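Local atomic coordinates of NAD dependent epimerase/dehydratase family (uncultured archaeon MedDCM-OCT-S05-C57, PDB entry 5Y1F), a protein that binds NAD+ and, as a monomer, probably oxidises L-threonine at its C3 hydroxyl. Residues 34-39 and 59-64; 199-204 and 263-268. All coordinates share one frame; numbering follows the deposited sequence.

Contact 1 (34-39 with 59-64) and contact 2 (199-204 with 263-268) lie in two different parts of the monomer, their centres 29 Å apart and their nearest atoms about 9 Å apart, without touching. The first packs helix 30-43 of the nucleotide-binding fold against the approach to an outer strand of its sheet; the second joins helix 199-211, which follows strand 178-187, and helix 262-270, which follows strand 258-261. Both flank the bound NAD without touching it: the side chains of Tyr59 in contact 1 and Ala201 in contact 2 are each about 9 Å from the cofactor. Both are structural packing in the neighbourhood of the dinucleotide site.

Contact 1: 34-39 and 59-64; sequences ELVLAL and YHCKFE
Val36 and Cys61 meet because CG1 of Val36 (chi1 169°) and SG of Cys61 (chi1 -174°) both stand anti to the backbone nitrogen of their own residue. Both residues set out from their backbones toward the opposite segment, and the methyl CG1 of Val36 comes to rest 3.8 Å from SG of Cys61. The same methyl lies 4.1 Å from CB of Cys61, so it is placed alongside the short CB-SG arm instead of meeting the sulfur alone. The phenol oxygen of Tyr59 stands about equally far from both methyls of the valine, with OH of Tyr59 4.2 Å from each of CG1 and CG2 of Val36, a loose van der Waals approach. Tyr59 arrives from the opposite direction to Val36, and its ring carries the hydroxyl inward although the side chain leaves the backbone across the line to the helix. Of the two methyls, CG1 alone also meets the CB-SG arm of Cys61.

The interface is small, burying 91 Å² in all, and the nearest CA atoms, those of Val36 and Cys61, are 8.0 Å apart. Val36 is buried, whereas Tyr59 and Cys61 are partly exposed, which places the contact at the border of the core. Behind it, Val36 also packs on Val24 of strand 21-25, and Tyr59 touches Ala50 of strand 48-52. Just beyond Cys61, Lys62 and Glu64 make backbone hydrogen bonds with Ala50, pairing strand 62-65 in parallel with strand 48-52.

The side chain of Tyr59 lies about 7 Å from that of the NAD-binding residue Asp52. Helix 30-43 packs on strands 21-25 and 48-52, and the chain entering strand 62-65 meets the same helix; this is the beta-alpha-beta crossover of a Rossmann dinucleotide-binding fold.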
# COMPACT_ATOMS: atom_id res chain seq x y z
N GLU A 34 -0.61 1.05 10.64
CA GLU A 34 0.47 1.97 10.94
C GLU A 34 0.14 3.40 10.56
O GLU A 34 0.59 4.34 11.24
CB GLU A 34 1.75 1.49 10.30
CG GLU A 34 2.02 0.04 10.80
CD GLU A 34 3.44 -0.40 10.77
OE1 GLU A 34 3.69 -1.54 10.37
OE2 GLU A 34 4.31 0.36 11.23
N LEU A 35 -0.64 3.60 9.50
CA LEU A 35 -0.99 4.94 9.10
C LEU A 35 -1.90 5.64 10.09
O LEU A 35 -1.70 6.83 10.38
CB LEU A 35 -1.70 4.94 7.75
CG LEU A 35 -2.01 6.33 7.19
CD1 LEU A 35 -0.79 7.12 6.87
CD2 LEU A 35 -2.88 6.18 5.95
N VAL A 36 -2.84 4.91 10.69
CA VAL A 36 -3.69 5.50 11.73
C VAL A 36 -2.84 6.07 12.86
O VAL A 36 -3.05 7.23 13.28
CB VAL A 36 -4.72 4.51 12.24
CG1 VAL A 36 -5.41 5.03 13.47
CG2 VAL A 36 -5.73 4.21 11.15
N LEU A 37 -1.86 5.30 13.33
CA LEU A 37 -0.97 5.79 14.37
C LEU A 37 -0.22 7.01 13.94
O LEU A 37 -0.13 8.00 14.72
CB LEU A 37 0.02 4.70 14.78
CG LEU A 37 1.06 5.10 15.85
CD1 LEU A 37 0.38 5.61 17.12
CD2 LEU A 37 2.02 3.96 16.14
N ALA A 38 0.37 7.01 12.75
CA ALA A 38 1.14 8.14 12.31
C ALA A 38 0.25 9.39 12.21
O ALA A 38 0.70 10.49 12.54
CB ALA A 38 1.80 7.84 10.98
N LEU A 39 -0.98 9.23 11.75
CA LEU A 39 -1.88 10.39 11.60
C LEU A 39 -2.33 10.87 12.98
O LEU A 39 -2.45 12.09 13.19
CB LEU A 39 -3.07 10.02 10.74
CG LEU A 39 -2.80 9.79 9.28
CD1 LEU A 39 -3.99 9.12 8.60
CD2 LEU A 39 -2.46 11.12 8.62
N TYR A 59 -9.29 -1.40 20.69
CA TYR A 59 -8.90 -0.50 19.60
C TYR A 59 -8.98 0.96 20.01
O TYR A 59 -10.04 1.43 20.45
CB TYR A 59 -9.81 -0.76 18.39
CG TYR A 59 -9.34 -0.09 17.11
CD1 TYR A 59 -8.23 -0.59 16.44
CD2 TYR A 59 -10.03 0.98 16.55
CE1 TYR A 59 -7.81 -0.03 15.24
CE2 TYR A 59 -9.55 1.62 15.40
CZ TYR A 59 -8.45 1.08 14.74
OH TYR A 59 -7.92 1.64 13.58
N HIS A 60 -7.86 1.68 19.92
CA HIS A 60 -7.72 3.03 20.44
C HIS A 60 -7.74 4.04 19.29
O HIS A 60 -6.82 4.84 19.07
CB HIS A 60 -6.41 3.12 21.27
CG HIS A 60 -6.27 4.38 22.08
ND1 HIS A 60 -7.23 4.82 22.97
CD2 HIS A 60 -5.27 5.29 22.12
CE1 HIS A 60 -6.83 5.96 23.52
NE2 HIS A 60 -5.65 6.27 23.02
N CYS A 61 -8.79 3.93 18.50
CA CYS A 61 -9.17 5.00 17.60
C CYS A 61 -10.70 4.91 17.51
O CYS A 61 -11.27 3.83 17.51
CB CYS A 61 -8.47 4.84 16.24
SG CYS A 61 -8.70 6.17 15.11
N LYS A 62 -11.36 6.03 17.37
CA LYS A 62 -12.76 6.01 16.98
C LYS A 62 -12.90 5.27 15.66
O LYS A 62 -12.08 5.46 14.71
CB LYS A 62 -13.31 7.42 16.84
CG LYS A 62 -14.78 7.46 16.47
CD LYS A 62 -15.41 8.81 16.84
CE LYS A 62 -16.39 9.34 15.79
NZ LYS A 62 -17.79 8.82 15.88
N PHE A 63 -13.93 4.45 15.59
CA PHE A 63 -14.11 3.51 14.50
C PHE A 63 -15.54 3.56 14.00
O PHE A 63 -16.50 3.59 14.79
CB PHE A 63 -13.75 2.10 14.94
CG PHE A 63 -13.78 1.09 13.82
CD1 PHE A 63 -12.63 0.82 13.08
CD2 PHE A 63 -14.94 0.42 13.47
CE1 PHE A 63 -12.65 -0.15 12.09
CE2 PHE A 63 -14.96 -0.47 12.44
CZ PHE A 63 -13.80 -0.82 11.80
N GLU A 64 -15.72 3.59 12.68
CA GLU A 64 -17.01 3.50 12.06
C GLU A 64 -17.01 2.38 11.03
O GLU A 64 -16.27 2.44 10.05
CB GLU A 64 -17.32 4.79 11.33
CG GLU A 64 -17.48 5.99 12.24
CD GLU A 64 -18.89 6.18 12.69
OE1 GLU A 64 -19.61 5.15 12.80
OE2 GLU A 64 -19.31 7.36 12.84

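Contact 2: 199-204 and 263-268; sequences DYAVEM and EELEKE
Ala201 and Leu265 touch directly across the two helices, with CB of Ala201 3.6 Å from CD2 of Leu265. That leucine methyl also lies 3.7 Å from CA of Ala201, so it rests against the backbone of helix 199-211 as well as its small side chain. One turn on, Met204 reaches across with its sulfur. SD of Met204 is 3.9 Å from CG of Leu265. The sulfur also lies close over the backbone of the next residue, SD of Met204 being 3.6 Å from N and 3.7 Å from CA of Glu266. CB of Glu266, 4.0 Å from SD of Met204, adds to the surface under the sulfur.

The methionine gets there by running straight out: its first two torsions are near 180°, and only the last, chi3 -77°, bends the chain and turns CE aside beyond the sulfur. Leu265 is directed toward the partner helix, placing CD2 against Ala201 and CG beside the thioether. Glu266 lends only the base of its side chain, since its extended remainder leads away and OE2 is hydrogen-bonded to the hydroxyl of Tyr279.

Outside this shell, Ala201 touches Met226 of strand 223-228, Met204 packs on Phe275 and Cys277, and Leu265 meets Ile312 of helix 312-326. At the start of helix 262-270, Glu263 and Glu264 form salt bridges with Arg220 and Arg223, respectively.

The short helical segments run nearly parallel, crossing at -20° with their axes 10.6 Å apart, and bury 181 Å² between them. Together they form a buried helix-helix interface packed beside strands 223-228 and 276-279, part of the smaller C-terminal region that accompanies the Rossmann fold in extended short-chain dehydrogenases.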
# COMPACT_ATOMS: atom_id res chain seq x y z
N ASP A 199 4.02 -10.76 -0.08
CA ASP A 199 4.08 -11.12 1.32
C ASP A 199 5.09 -12.16 1.62
O ASP A 199 5.36 -12.44 2.80
CB ASP A 199 2.73 -11.53 1.83
CG ASP A 199 2.01 -10.39 2.51
OD1 ASP A 199 2.69 -9.40 2.93
OD2 ASP A 199 0.79 -10.51 2.76
N TYR A 200 5.75 -12.74 0.63
CA TYR A 200 6.80 -13.70 0.92
C TYR A 200 7.92 -13.04 1.72
O TYR A 200 8.61 -13.73 2.48
CB TYR A 200 7.37 -14.37 -0.36
CG TYR A 200 7.99 -13.42 -1.37
CD1 TYR A 200 7.21 -12.90 -2.39
CD2 TYR A 200 9.33 -13.04 -1.34
CE1 TYR A 200 7.74 -12.04 -3.32
CE2 TYR A 200 9.87 -12.15 -2.24
CZ TYR A 200 9.07 -11.65 -3.26
OH TYR A 200 9.56 -10.78 -4.21
N ALA A 201 8.14 -11.75 1.53
CA ALA A 201 9.21 -11.09 2.26
C ALA A 201 8.82 -10.98 3.75
O ALA A 201 9.57 -11.46 4.66
CB ALA A 201 9.57 -9.76 1.62
N VAL A 202 7.59 -10.59 4.04
CA VAL A 202 7.14 -10.52 5.40
C VAL A 202 7.15 -11.90 6.03
O VAL A 202 7.64 -12.08 7.15
CB VAL A 202 5.76 -9.84 5.50
CG1 VAL A 202 5.20 -9.91 6.89
CG2 VAL A 202 5.87 -8.39 5.09
N GLU A 203 6.55 -12.87 5.35
CA GLU A 203 6.48 -14.23 5.90
C GLU A 203 7.82 -14.82 6.18
O GLU A 203 8.02 -15.53 7.19
CB GLU A 203 5.71 -15.15 4.97
CG GLU A 203 4.25 -14.81 4.78
CD GLU A 203 3.51 -15.73 3.81
OE1 GLU A 203 2.29 -15.48 3.64
OE2 GLU A 203 4.15 -16.63 3.23
N MET A 204 8.81 -14.49 5.38
CA MET A 204 10.13 -15.07 5.55
C MET A 204 10.64 -14.57 6.91
O MET A 204 11.25 -15.35 7.67
CB MET A 204 11.08 -14.63 4.42
CG MET A 204 12.32 -15.43 4.40
SD MET A 204 13.49 -14.92 3.12
CE MET A 204 12.72 -15.63 1.66
N GLU A 263 16.18 -15.02 -2.43
CA GLU A 263 17.37 -15.61 -1.79
C GLU A 263 18.28 -14.54 -1.22
O GLU A 263 18.99 -14.83 -0.27
CB GLU A 263 18.12 -16.54 -2.75
CG GLU A 263 18.73 -15.90 -3.95
CD GLU A 263 19.60 -16.83 -4.79
OE1 GLU A 263 19.92 -17.98 -4.36
OE2 GLU A 263 20.11 -16.33 -5.79
N GLU A 264 18.34 -13.35 -1.81
CA GLU A 264 19.11 -12.29 -1.18
C GLU A 264 18.54 -11.92 0.18
O GLU A 264 19.27 -11.65 1.16
CB GLU A 264 19.20 -11.07 -2.11
CG GLU A 264 20.11 -11.35 -3.33
CD GLU A 264 19.97 -10.37 -4.50
OE1 GLU A 264 19.10 -9.49 -4.48
OE2 GLU A 264 20.61 -10.62 -5.57
N LEU A 265 17.22 -11.88 0.30
CA LEU A 265 16.58 -11.63 1.59
C LEU A 265 16.89 -12.77 2.56
O LEU A 265 17.20 -12.53 3.73
CB LEU A 265 15.08 -11.43 1.41
CG LEU A 265 14.36 -11.16 2.73
CD1 LEU A 265 14.86 -9.88 3.38
CD2 LEU A 265 12.86 -11.07 2.47
N GLU A 266 16.82 -14.01 2.09
CA GLU A 266 17.17 -15.16 2.94
C GLU A 266 18.58 -14.98 3.49
O GLU A 266 18.81 -15.23 4.71
CB GLU A 266 17.06 -16.46 2.16
CG GLU A 266 17.47 -17.68 2.98
CD GLU A 266 17.61 -18.96 2.18
OE1 GLU A 266 18.03 -19.97 2.82
OE2 GLU A 266 17.33 -19.04 0.96
N LYS A 267 19.53 -14.59 2.65
CA LYS A 267 20.91 -14.47 3.12
C LYS A 267 21.01 -13.34 4.13
O LYS A 267 21.72 -13.47 5.13
CB LYS A 267 21.83 -14.19 1.95
CG LYS A 267 22.14 -15.39 1.07
CD LYS A 267 23.02 -14.98 -0.11
CE LYS A 267 23.43 -16.15 -0.98
NZ LYS A 267 22.31 -16.82 -1.69
N GLU A 268 20.30 -12.25 3.95
CA GLU A 268 20.31 -11.17 4.94
C GLU A 268 19.75 -11.61 6.26
O GLU A 268 20.35 -11.36 7.34
CB GLU A 268 19.56 -9.96 4.39
CG GLU A 268 19.76 -8.72 5.24
CD GLU A 268 21.19 -8.19 5.17
OE1 GLU A 268 21.82 -8.26 4.10
OE2 GLU A 268 21.63 -7.60 6.18